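Local coordinates for Low molecular weight protein-tyrosine-phosphatase yfkJ (Bacillus subtilis, PDB 4ETM) that removes phosphate from phosphotyrosine-containing proteins as a low molecular weight protein-tyrosine-phosphatase, and takes part in the resistance of Bacillus subtilis to ethanol stress, at residues A[27-32]-A[61-66]; A[34-39]-A[84-89]; A[141-144]-A[148-151]. One frame throughout, in Å; residues are numbered along the deposited sequence.

Interaction 1 (A[27-32]-A[61-66]); sequences GNICRS and GWHIGN. With K (potassium ion), chain E; PO4 (phosphate ion), chain C.
Ile-29, with chi1 at 52°, places CG1 between its backbone N and carbonyl carbon, and the extended chain beyond lays CD1 over the imidazole of His-63. The histidine turns CG opposite its own carbonyl carbon (chi1 -49°), which swings the ring toward Ile-29, where a face meets that methyl. The two side chains cross at about a right angle, and the contact is CH-pi: Ile-29 CD1 stands 3.7 Å from the centroid of the His-63 ring, 12° off the normal. The second branch reaches the base of the same side chain, with Ile-29 CG2 3.6 Å from His-63 CB. Trp-62 CB backs the opposite face, and the ring edge is turned to Gly-27. Residues 27-31 belong to the phosphate-binding P-loop, whose C(X)5R signature runs from the nucleophile Cys-25 to Arg-31. Backbone N atoms of Gly-27, Ile-29, Cys-30 and Arg-31 all donate to a bound phosphate, probably from the crystallisation liquor. Arg-31 adds a two-pronged, in-plane grip, NE to phosphate O4 at 2.8 Å and NH2 to O3 at 2.9 Å, while its NH1 pairs with Asp-106. Behind the loop Asn-28 OD1 and Ser-56 O bind a potassium ion. No direct hydrogen bond joins the segments; instead waters bridge them: one donates to Gly-27 O (2.8 Å) and accepts from His-63 N (2.9 Å), and a second donates to Asn-28 O and Asn-66 O. Phe-119 of the second subunit meets Trp-62 edge-to-face.

Interaction 2 (A[34-39]-A[84-89]); sequences MAEAIF and DGMLAR
Glu-36 and Met-86 run toward each other from opposite directions, the first from helix 31-45 and the second from the loop 84-89, and they overlap at their outer ends. The glutamate leaves the helix with CG opposite its backbone N (chi1 -173°) and stays extended, which carries the carboxylate out to the flank of the methionine. Met-86 is extended as far as SD and then bends (chi3 47°), folding its terminal methyl back onto the acid. CE sits above the plane of the carboxylate and not in line with its edge: Met-86 CE is 3.4 Å from Glu-36 OE2 and 3.7 Å from Glu-36 CD. The sulfur lies over the same face but farther off, with Met-86 SD 4.1 Å from Glu-36 OE1. This is van der Waals packing of a thioether on an acid, without a hydrogen bond between the segments. The setting is the alpha/beta fold of the low molecular weight phosphatases, a four-stranded parallel sheet flanked by helices, in which helix 31-45 follows directly on the phosphate-binding loop. One residue further along that helix, Ala-37 offers a small apolar surface to the thioether, its CB 4.2 Å from Met-86 SD. The methionine thus has the methyl of the alanine beside its sulfur and the carboxylate beneath its own methyl. Because CE takes a face, the rim of the carboxylate can serve polar partners: OE1 forms a salt bridge with Arg-40, and OE2 accepts a hydrogen bond from Ser-56 OG. Two such bonds, one to each oxygen, should restrain rotation of this buried acid about chi3. Further along the helix, Phe-39 meets Phe-23 edge-to-face and packs on strand 52-58.

Interaction 3 (A[141-144]-A[148-151]); sequences PDPY and NFEE
The general-acid loop, which holds the proton donor Asp-142 within a D-P-Y sequence, is packed through Pro-143 against Phe-149 at the start of the next helix. Pro-143 CB stands 3.7 Å from the centroid of the Phe-149 ring, 6° off its normal, which makes a CH-pi contact centred on the face. The proline CG leans to one side of the ring, 3.9 Å from Phe-149 CE2. Farther up the loop Pro-141 CG meets the end of an extended acid, Glu-151 OE1, at 3.6 Å. Both segments also open a helix with an N-cap. Asp-142 OD1 accepts from Tyr-144 N at 3.0 Å, the donor standing 49° out of the carboxylate plane; this bond probably helps to hold the rotation of the carboxylate. Asn-148 OD1 accepts from Glu-151 N at 2.9 Å in a nearly straight bond (N-H...O 165°). Beyond the pair, Phe-149 meets the ring of His-69, and Pro-141 touches Leu-155. Pro-143 rests on Cys-30 of the phosphate-binding loop and on Val-152, which places the start of the short helix 143-146 between the active-site loop and the first turn of helix 149-170.

How the interactions relate
Interactions 1 and 2 come first and alternate along the chain, 27-32, 34-39, 61-66, 84-89, with interaction 3 following at 141-151, where the last helix begins. The centres of interactions 1 and 2 are about 10 Å apart, and both use helix 31-45; the loops 61-66 and 84-89 are themselves joined by probable backbone hydrogen bonds from both Gly-65 and Asn-66 to Ala-88. The centre of interaction 3 lies about 14 Å from that of interaction 1 and 16 Å from that of interaction 2. It closes on the phosphate loop, where Pro-143 CG packs on Cys-30 CB at 3.5 Å. The proton-donor loop, over a hundred residues later in the chain, thereby comes to the phosphate loop that carries nucleophile and arginine.

Interaction 1 (A[27-32]-A[61-66])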
loop_
_atom_site.group_PDB
_atom_site.type_symbol
_atom_site.label_atom_id
_atom_site.label_comp_id
_atom_site.label_asym_id
_atom_site.label_seq_id
_atom_site.Cartn_x
_atom_site.Cartn_y
_atom_site.Cartn_z
ATOM N N GLY A 27 -1.830 8.668 10.221
ATOM C CA GLY A 27 -1.475 9.593 11.288
ATOM C C GLY A 27 -1.701 9.088 12.695
ATOM O O GLY A 27 -1.148 9.613 13.665
ATOM N N ASN A 28 -2.538 8.070 12.798
ATOM C CA ASN A 28 -3.007 7.568 14.076
ATOM C C ASN A 28 -3.689 8.665 14.915
ATOM O O ASN A 28 -3.547 8.750 16.131
ATOM C CB ASN A 28 -1.891 6.824 14.783
ATOM C CG ASN A 28 -2.345 6.134 16.039
ATOM O OD1 ASN A 28 -1.654 6.223 17.031
ATOM N ND2 ASN A 28 -3.504 5.463 16.018
ATOM N N ILE A 29 -4.458 9.498 14.226
ATOM C CA ILE A 29 -5.336 10.459 14.897
ATOM C C ILE A 29 -6.796 10.402 14.426
ATOM O O ILE A 29 -7.698 10.783 15.163
ATOM C CB ILE A 29 -4.822 11.922 14.803
ATOM C CG1 ILE A 29 -4.519 12.312 13.350
ATOM C CG2 ILE A 29 -3.621 12.111 15.702
ATOM C CD1 ILE A 29 -4.465 13.829 13.132
ATOM N N CYS A 30 -7.032 9.942 13.209
ATOM C CA CYS A 30 -8.412 9.877 12.717
ATOM C C CYS A 30 -8.989 8.452 12.692
ATOM O O CYS A 30 -9.841 8.101 13.525
ATOM C CB CYS A 30 -8.536 10.529 11.338
ATOM S SG CYS A 30 -8.066 12.277 11.260
ATOM N N ARG A 31 -8.506 7.625 11.770
ATOM C CA ARG A 31 -9.116 6.321 11.507
ATOM C C ARG A 31 -8.821 5.226 12.527
ATOM O O ARG A 31 -9.766 4.650 13.093
ATOM C CB ARG A 31 -8.755 5.828 10.102
ATOM C CG ARG A 31 -9.390 6.660 8.990
ATOM C CD ARG A 31 -8.731 6.386 7.662
ATOM N NE ARG A 31 -7.358 6.882 7.650
ATOM C CZ ARG A 31 -6.484 6.615 6.692
ATOM N NH1 ARG A 31 -6.825 5.844 5.664
ATOM N NH2 ARG A 31 -5.256 7.107 6.789
ATOM N N SER A 32 -7.542 4.916 12.746
ATOM C CA SER A 32 -7.204 3.823 13.649
ATOM C C SER A 32 -7.658 4.063 15.099
ATOM O O SER A 32 -8.090 3.113 15.747
ATOM C CB SER A 32 -5.742 3.366 13.542
ATOM O OG SER A 32 -4.842 4.406 13.877
ATOM N N GLY A 61 4.860 9.914 11.768
ATOM C CA GLY A 61 5.169 10.356 13.119
ATOM C C GLY A 61 4.781 11.783 13.453
ATOM O O GLY A 61 5.157 12.287 14.516
ATOM N N TRP A 62 4.017 12.441 12.591
ATOM C CA TRP A 62 3.697 13.853 12.808
ATOM C C TRP A 62 2.922 14.131 14.088
ATOM O O TRP A 62 3.043 15.206 14.646
ATOM C CB TRP A 62 2.876 14.409 11.645
ATOM C CG TRP A 62 3.396 14.052 10.334
ATOM C CD1 TRP A 62 4.394 14.685 9.640
ATOM C CD2 TRP A 62 2.963 12.964 9.522
ATOM N NE1 TRP A 62 4.595 14.051 8.440
ATOM C CE2 TRP A 62 3.731 12.991 8.342
ATOM C CE3 TRP A 62 1.989 11.967 9.675
ATOM C CZ2 TRP A 62 3.558 12.061 7.320
ATOM C CZ3 TRP A 62 1.833 11.039 8.670
ATOM C CH2 TRP A 62 2.604 11.095 7.501
ATOM N N HIS A 63 2.137 13.160 14.557
ATOM C CA HIS A 63 1.174 13.431 15.624
ATOM C C HIS A 63 1.434 12.655 16.900
ATOM O O HIS A 63 0.606 12.667 17.806
ATOM C CB HIS A 63 -0.230 13.093 15.136
ATOM C CG HIS A 63 -0.562 13.682 13.805
ATOM N ND1 HIS A 63 -0.611 15.047 13.577
ATOM C CD2 HIS A 63 -0.869 13.096 12.623
ATOM C CE1 HIS A 63 -0.937 15.266 12.319
ATOM N NE2 HIS A 63 -1.106 14.100 11.720
ATOM N N ILE A 64 2.576 11.985 16.964
ATOM C CA ILE A 64 2.962 11.230 18.153
ATOM C C ILE A 64 2.663 11.965 19.463
ATOM O O ILE A 64 3.079 13.116 19.675
ATOM C CB ILE A 64 4.448 10.818 18.110
ATOM C CG1 ILE A 64 4.697 9.853 16.954
ATOM C CG2 ILE A 64 4.863 10.222 19.444
ATOM C CD1 ILE A 64 6.149 9.495 16.713
ATOM N N GLY A 65 1.900 11.297 20.324
ATOM C CA GLY A 65 1.578 11.842 21.631
ATOM C C GLY A 65 0.293 12.650 21.699
ATOM O O GLY A 65 -0.123 13.058 22.789
ATOM N N ASN A 66 -0.334 12.892 20.552
ATOM C CA ASN A 66 -1.583 13.649 20.508
ATOM C C ASN A 66 -2.832 12.771 20.609
ATOM O O ASN A 66 -2.823 11.619 20.180
ATOM C CB ASN A 66 -1.629 14.507 19.245
ATOM C CG ASN A 66 -0.453 15.477 19.164
ATOM O OD1 ASN A 66 0.224 15.739 20.163
ATOM N ND2 ASN A 66 -0.207 16.010 17.977
HETATM K K K E . -2.356 4.834 19.794
HETATM P P PO4 C . -5.421 9.277 9.990
HETATM O O1 PO4 C . -5.611 10.639 9.352
HETATM O O2 PO4 C . -4.951 9.517 11.387
HETATM O O3 PO4 C . -4.421 8.498 9.193
HETATM O O4 PO4 C . -6.715 8.491 9.894
HETATM O O HOH W 1 1.516 10.486 13.757
HETATM O O HOH W 2 -4.825 9.645 18.621
HETATM O O HOH W 3 -4.940 6.767 19.231
#

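Interaction 2 (A[34-39]-A[84-89])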
loop_
_atom_site.group_PDB
_atom_site.type_symbol
_atom_site.label_atom_id
_atom_site.label_comp_id
_atom_site.label_asym_id
_atom_site.label_seq_id
_atom_site.Cartn_x
_atom_site.Cartn_y
_atom_site.Cartn_z
ATOM N N MET A 34 -10.343 5.617 15.921
ATOM C CA MET A 34 -11.791 5.388 15.855
ATOM C C MET A 34 -12.061 3.892 15.820
ATOM O O MET A 34 -12.978 3.408 16.477
ATOM C CB MET A 34 -12.399 6.059 14.625
ATOM C CG MET A 34 -13.915 6.080 14.632
ATOM S SD MET A 34 -14.712 6.688 13.119
ATOM C CE MET A 34 -14.181 8.395 13.057
ATOM N N ALA A 35 -11.237 3.165 15.065
ATOM C CA ALA A 35 -11.419 1.726 14.946
ATOM C C ALA A 35 -11.104 1.037 16.267
ATOM O O ALA A 35 -11.868 0.188 16.726
ATOM C CB ALA A 35 -10.571 1.161 13.837
ATOM N N GLU A 36 -9.981 1.410 16.870
ATOM C CA GLU A 36 -9.616 0.897 18.187
ATOM C C GLU A 36 -10.770 1.017 19.203
ATOM O O GLU A 36 -11.180 0.024 19.821
ATOM C CB GLU A 36 -8.352 1.608 18.701
ATOM C CG GLU A 36 -7.822 0.996 20.000
ATOM C CD GLU A 36 -6.886 1.903 20.759
ATOM O OE1 GLU A 36 -6.795 1.728 21.998
ATOM O OE2 GLU A 36 -6.235 2.767 20.134
ATOM N N ALA A 37 -11.300 2.222 19.357
ATOM C CA ALA A 37 -12.361 2.489 20.323
ATOM C C ALA A 37 -13.632 1.733 19.978
ATOM O O ALA A 37 -14.268 1.143 20.849
ATOM C CB ALA A 37 -12.637 3.976 20.390
ATOM N N ILE A 38 -14.017 1.760 18.704
ATOM C CA ILE A 38 -15.243 1.092 18.280
ATOM C C ILE A 38 -15.130 -0.416 18.441
ATOM O O ILE A 38 -16.027 -1.061 18.975
ATOM C CB ILE A 38 -15.590 1.441 16.815
ATOM C CG1 ILE A 38 -16.117 2.872 16.738
ATOM C CG2 ILE A 38 -16.617 0.470 16.250
ATOM C CD1 ILE A 38 -16.458 3.309 15.322
ATOM N N PHE A 39 -14.013 -0.972 17.988
ATOM C CA PHE A 39 -13.798 -2.409 18.081
ATOM C C PHE A 39 -13.789 -2.868 19.530
ATOM O O PHE A 39 -14.337 -3.927 19.861
ATOM C CB PHE A 39 -12.486 -2.787 17.400
ATOM C CG PHE A 39 -12.145 -4.224 17.524
ATOM C CD1 PHE A 39 -12.613 -5.143 16.601
ATOM C CD2 PHE A 39 -11.351 -4.667 18.565
ATOM C CE1 PHE A 39 -12.286 -6.475 16.717
ATOM C CE2 PHE A 39 -11.029 -5.999 18.688
ATOM C CZ PHE A 39 -11.488 -6.898 17.759
ATOM N N ASP A 84 -10.524 7.639 26.522
ATOM C CA ASP A 84 -9.625 8.059 27.594
ATOM C C ASP A 84 -8.243 7.417 27.474
ATOM O O ASP A 84 -8.118 6.197 27.381
ATOM C CB ASP A 84 -10.250 7.721 28.955
ATOM C CG ASP A 84 -9.351 8.081 30.128
ATOM O OD1 ASP A 84 -9.392 9.246 30.577
ATOM O OD2 ASP A 84 -8.613 7.193 30.612
ATOM N N GLY A 85 -7.208 8.251 27.453
ATOM C CA GLY A 85 -5.841 7.765 27.426
ATOM C C GLY A 85 -5.306 7.365 26.062
ATOM O O GLY A 85 -4.161 6.920 25.953
ATOM N N MET A 86 -6.121 7.511 25.022
ATOM C CA MET A 86 -5.672 7.175 23.672
ATOM C C MET A 86 -4.835 8.314 23.089
ATOM O O MET A 86 -5.319 9.444 22.951
ATOM C CB MET A 86 -6.858 6.789 22.773
ATOM C CG MET A 86 -7.589 5.531 23.286
ATOM S SD MET A 86 -9.092 5.043 22.408
ATOM C CE MET A 86 -8.510 5.173 20.725
ATOM N N LEU A 87 -3.572 8.019 22.773
ATOM C CA LEU A 87 -2.624 9.045 22.328
ATOM C C LEU A 87 -1.754 8.516 21.213
ATOM O O LEU A 87 -1.067 7.532 21.417
ATOM C CB LEU A 87 -1.682 9.419 23.464
ATOM C CG LEU A 87 -2.210 10.127 24.697
ATOM C CD1 LEU A 87 -1.069 10.273 25.683
ATOM C CD2 LEU A 87 -2.765 11.479 24.297
ATOM N N ALA A 88 -1.686 9.211 20.087
ATOM C CA ALA A 88 -0.995 8.709 18.902
ATOM C C ALA A 88 0.427 8.180 19.122
ATOM O O ALA A 88 1.201 8.734 19.912
ATOM C CB ALA A 88 -0.979 9.773 17.809
ATOM N N ARG A 89 0.754 7.124 18.388
ATOM C CA ARG A 89 2.098 6.557 18.387
ATOM C C ARG A 89 2.411 6.016 17.007
ATOM O O ARG A 89 1.505 5.766 16.208
ATOM C CB ARG A 89 2.243 5.454 19.437
ATOM C CG ARG A 89 1.747 4.074 19.006
ATOM C CD ARG A 89 1.967 3.070 20.143
ATOM N NE ARG A 89 1.394 1.752 19.889
ATOM C CZ ARG A 89 2.023 0.784 19.229
ATOM N NH1 ARG A 89 3.247 0.983 18.738
ATOM N NH2 ARG A 89 1.425 -0.380 19.053
#

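Interaction 3 (A[141-144]-A[148-151])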
loop_
_atom_site.group_PDB
_atom_site.type_symbol
_atom_site.label_atom_id
_atom_site.label_comp_id
_atom_site.label_asym_id
_atom_site.label_seq_id
_atom_site.Cartn_x
_atom_site.Cartn_y
_atom_site.Cartn_z
ATOM N N PRO A 141 -11.303 5.920 3.529
ATOM C CA PRO A 141 -10.724 7.223 3.172
ATOM C C PRO A 141 -10.173 7.978 4.375
ATOM O O PRO A 141 -10.683 7.843 5.491
ATOM C CB PRO A 141 -11.902 7.987 2.545
ATOM C CG PRO A 141 -12.930 6.966 2.264
ATOM C CD PRO A 141 -12.750 5.877 3.267
ATOM N N ASP A 142 -9.138 8.771 4.141
ATOM C CA ASP A 142 -8.495 9.518 5.215
ATOM C C ASP A 142 -9.199 10.854 5.387
ATOM O O ASP A 142 -9.072 11.718 4.537
ATOM C CB ASP A 142 -7.028 9.748 4.862
ATOM C CG ASP A 142 -6.230 10.336 6.005
ATOM O OD1 ASP A 142 -6.825 10.705 7.026
ATOM O OD2 ASP A 142 -4.991 10.453 5.854
ATOM N N PRO A 143 -9.917 11.031 6.502
ATOM C CA PRO A 143 -10.701 12.245 6.749
ATOM C C PRO A 143 -9.820 13.430 7.133
ATOM O O PRO A 143 -10.291 14.568 7.121
ATOM C CB PRO A 143 -11.615 11.832 7.902
ATOM C CG PRO A 143 -10.819 10.856 8.643
ATOM C CD PRO A 143 -10.000 10.088 7.632
ATOM N N TYR A 144 -8.544 13.175 7.426
ATOM C CA TYR A 144 -7.598 14.267 7.621
ATOM C C TYR A 144 -7.561 15.066 6.329
ATOM O O TYR A 144 -7.450 16.286 6.351
ATOM C CB TYR A 144 -6.197 13.730 7.945
ATOM C CG TYR A 144 -5.174 14.787 8.319
ATOM C CD1 TYR A 144 -5.045 15.224 9.626
ATOM C CD2 TYR A 144 -4.346 15.347 7.354
ATOM C CE1 TYR A 144 -4.119 16.185 9.968
ATOM C CE2 TYR A 144 -3.419 16.312 7.680
ATOM C CZ TYR A 144 -3.305 16.728 8.992
ATOM O OH TYR A 144 -2.368 17.697 9.310
ATOM N N ASN A 148 -14.365 14.127 5.725
ATOM C CA ASN A 148 -15.603 13.381 5.901
ATOM C C ASN A 148 -15.472 12.327 6.984
ATOM O O ASN A 148 -15.079 11.189 6.735
ATOM C CB ASN A 148 -16.054 12.764 4.582
ATOM C CG ASN A 148 -17.469 12.250 4.644
ATOM O OD1 ASN A 148 -17.970 11.913 5.722
ATOM N ND2 ASN A 148 -18.116 12.160 3.492
ATOM N N PHE A 149 -15.824 12.723 8.194
ATOM C CA PHE A 149 -15.774 11.813 9.324
ATOM C C PHE A 149 -16.985 10.896 9.394
ATOM O O PHE A 149 -16.887 9.791 9.915
ATOM C CB PHE A 149 -15.573 12.590 10.626
ATOM C CG PHE A 149 -14.169 13.099 10.797
ATOM C CD1 PHE A 149 -13.760 14.255 10.136
ATOM C CD2 PHE A 149 -13.252 12.420 11.592
ATOM C CE1 PHE A 149 -12.466 14.730 10.279
ATOM C CE2 PHE A 149 -11.953 12.882 11.731
ATOM C CZ PHE A 149 -11.563 14.046 11.065
ATOM N N GLU A 150 -18.107 11.338 8.834
ATOM C CA GLU A 150 -19.325 10.538 8.863
ATOM C C GLU A 150 -19.175 9.234 8.080
ATOM O O GLU A 150 -19.564 8.170 8.569
ATOM C CB GLU A 150 -20.511 11.332 8.341
ATOM C CG GLU A 150 -21.011 12.382 9.304
ATOM C CD GLU A 150 -21.975 11.841 10.336
ATOM O OE1 GLU A 150 -22.655 12.648 11.006
ATOM O OE2 GLU A 150 -22.081 10.610 10.464
ATOM N N GLU A 151 -18.598 9.288 6.879
ATOM C CA GLU A 151 -18.516 8.078 6.063
ATOM C C GLU A 151 -17.456 7.132 6.634
ATOM O O GLU A 151 -17.571 5.917 6.491
ATOM C CB GLU A 151 -18.229 8.408 4.597
ATOM C CG GLU A 151 -16.816 8.867 4.321
ATOM C CD GLU A 151 -16.530 9.074 2.833
ATOM O OE1 GLU A 151 -15.407 9.509 2.509
ATOM O OE2 GLU A 151 -17.417 8.801 1.994
#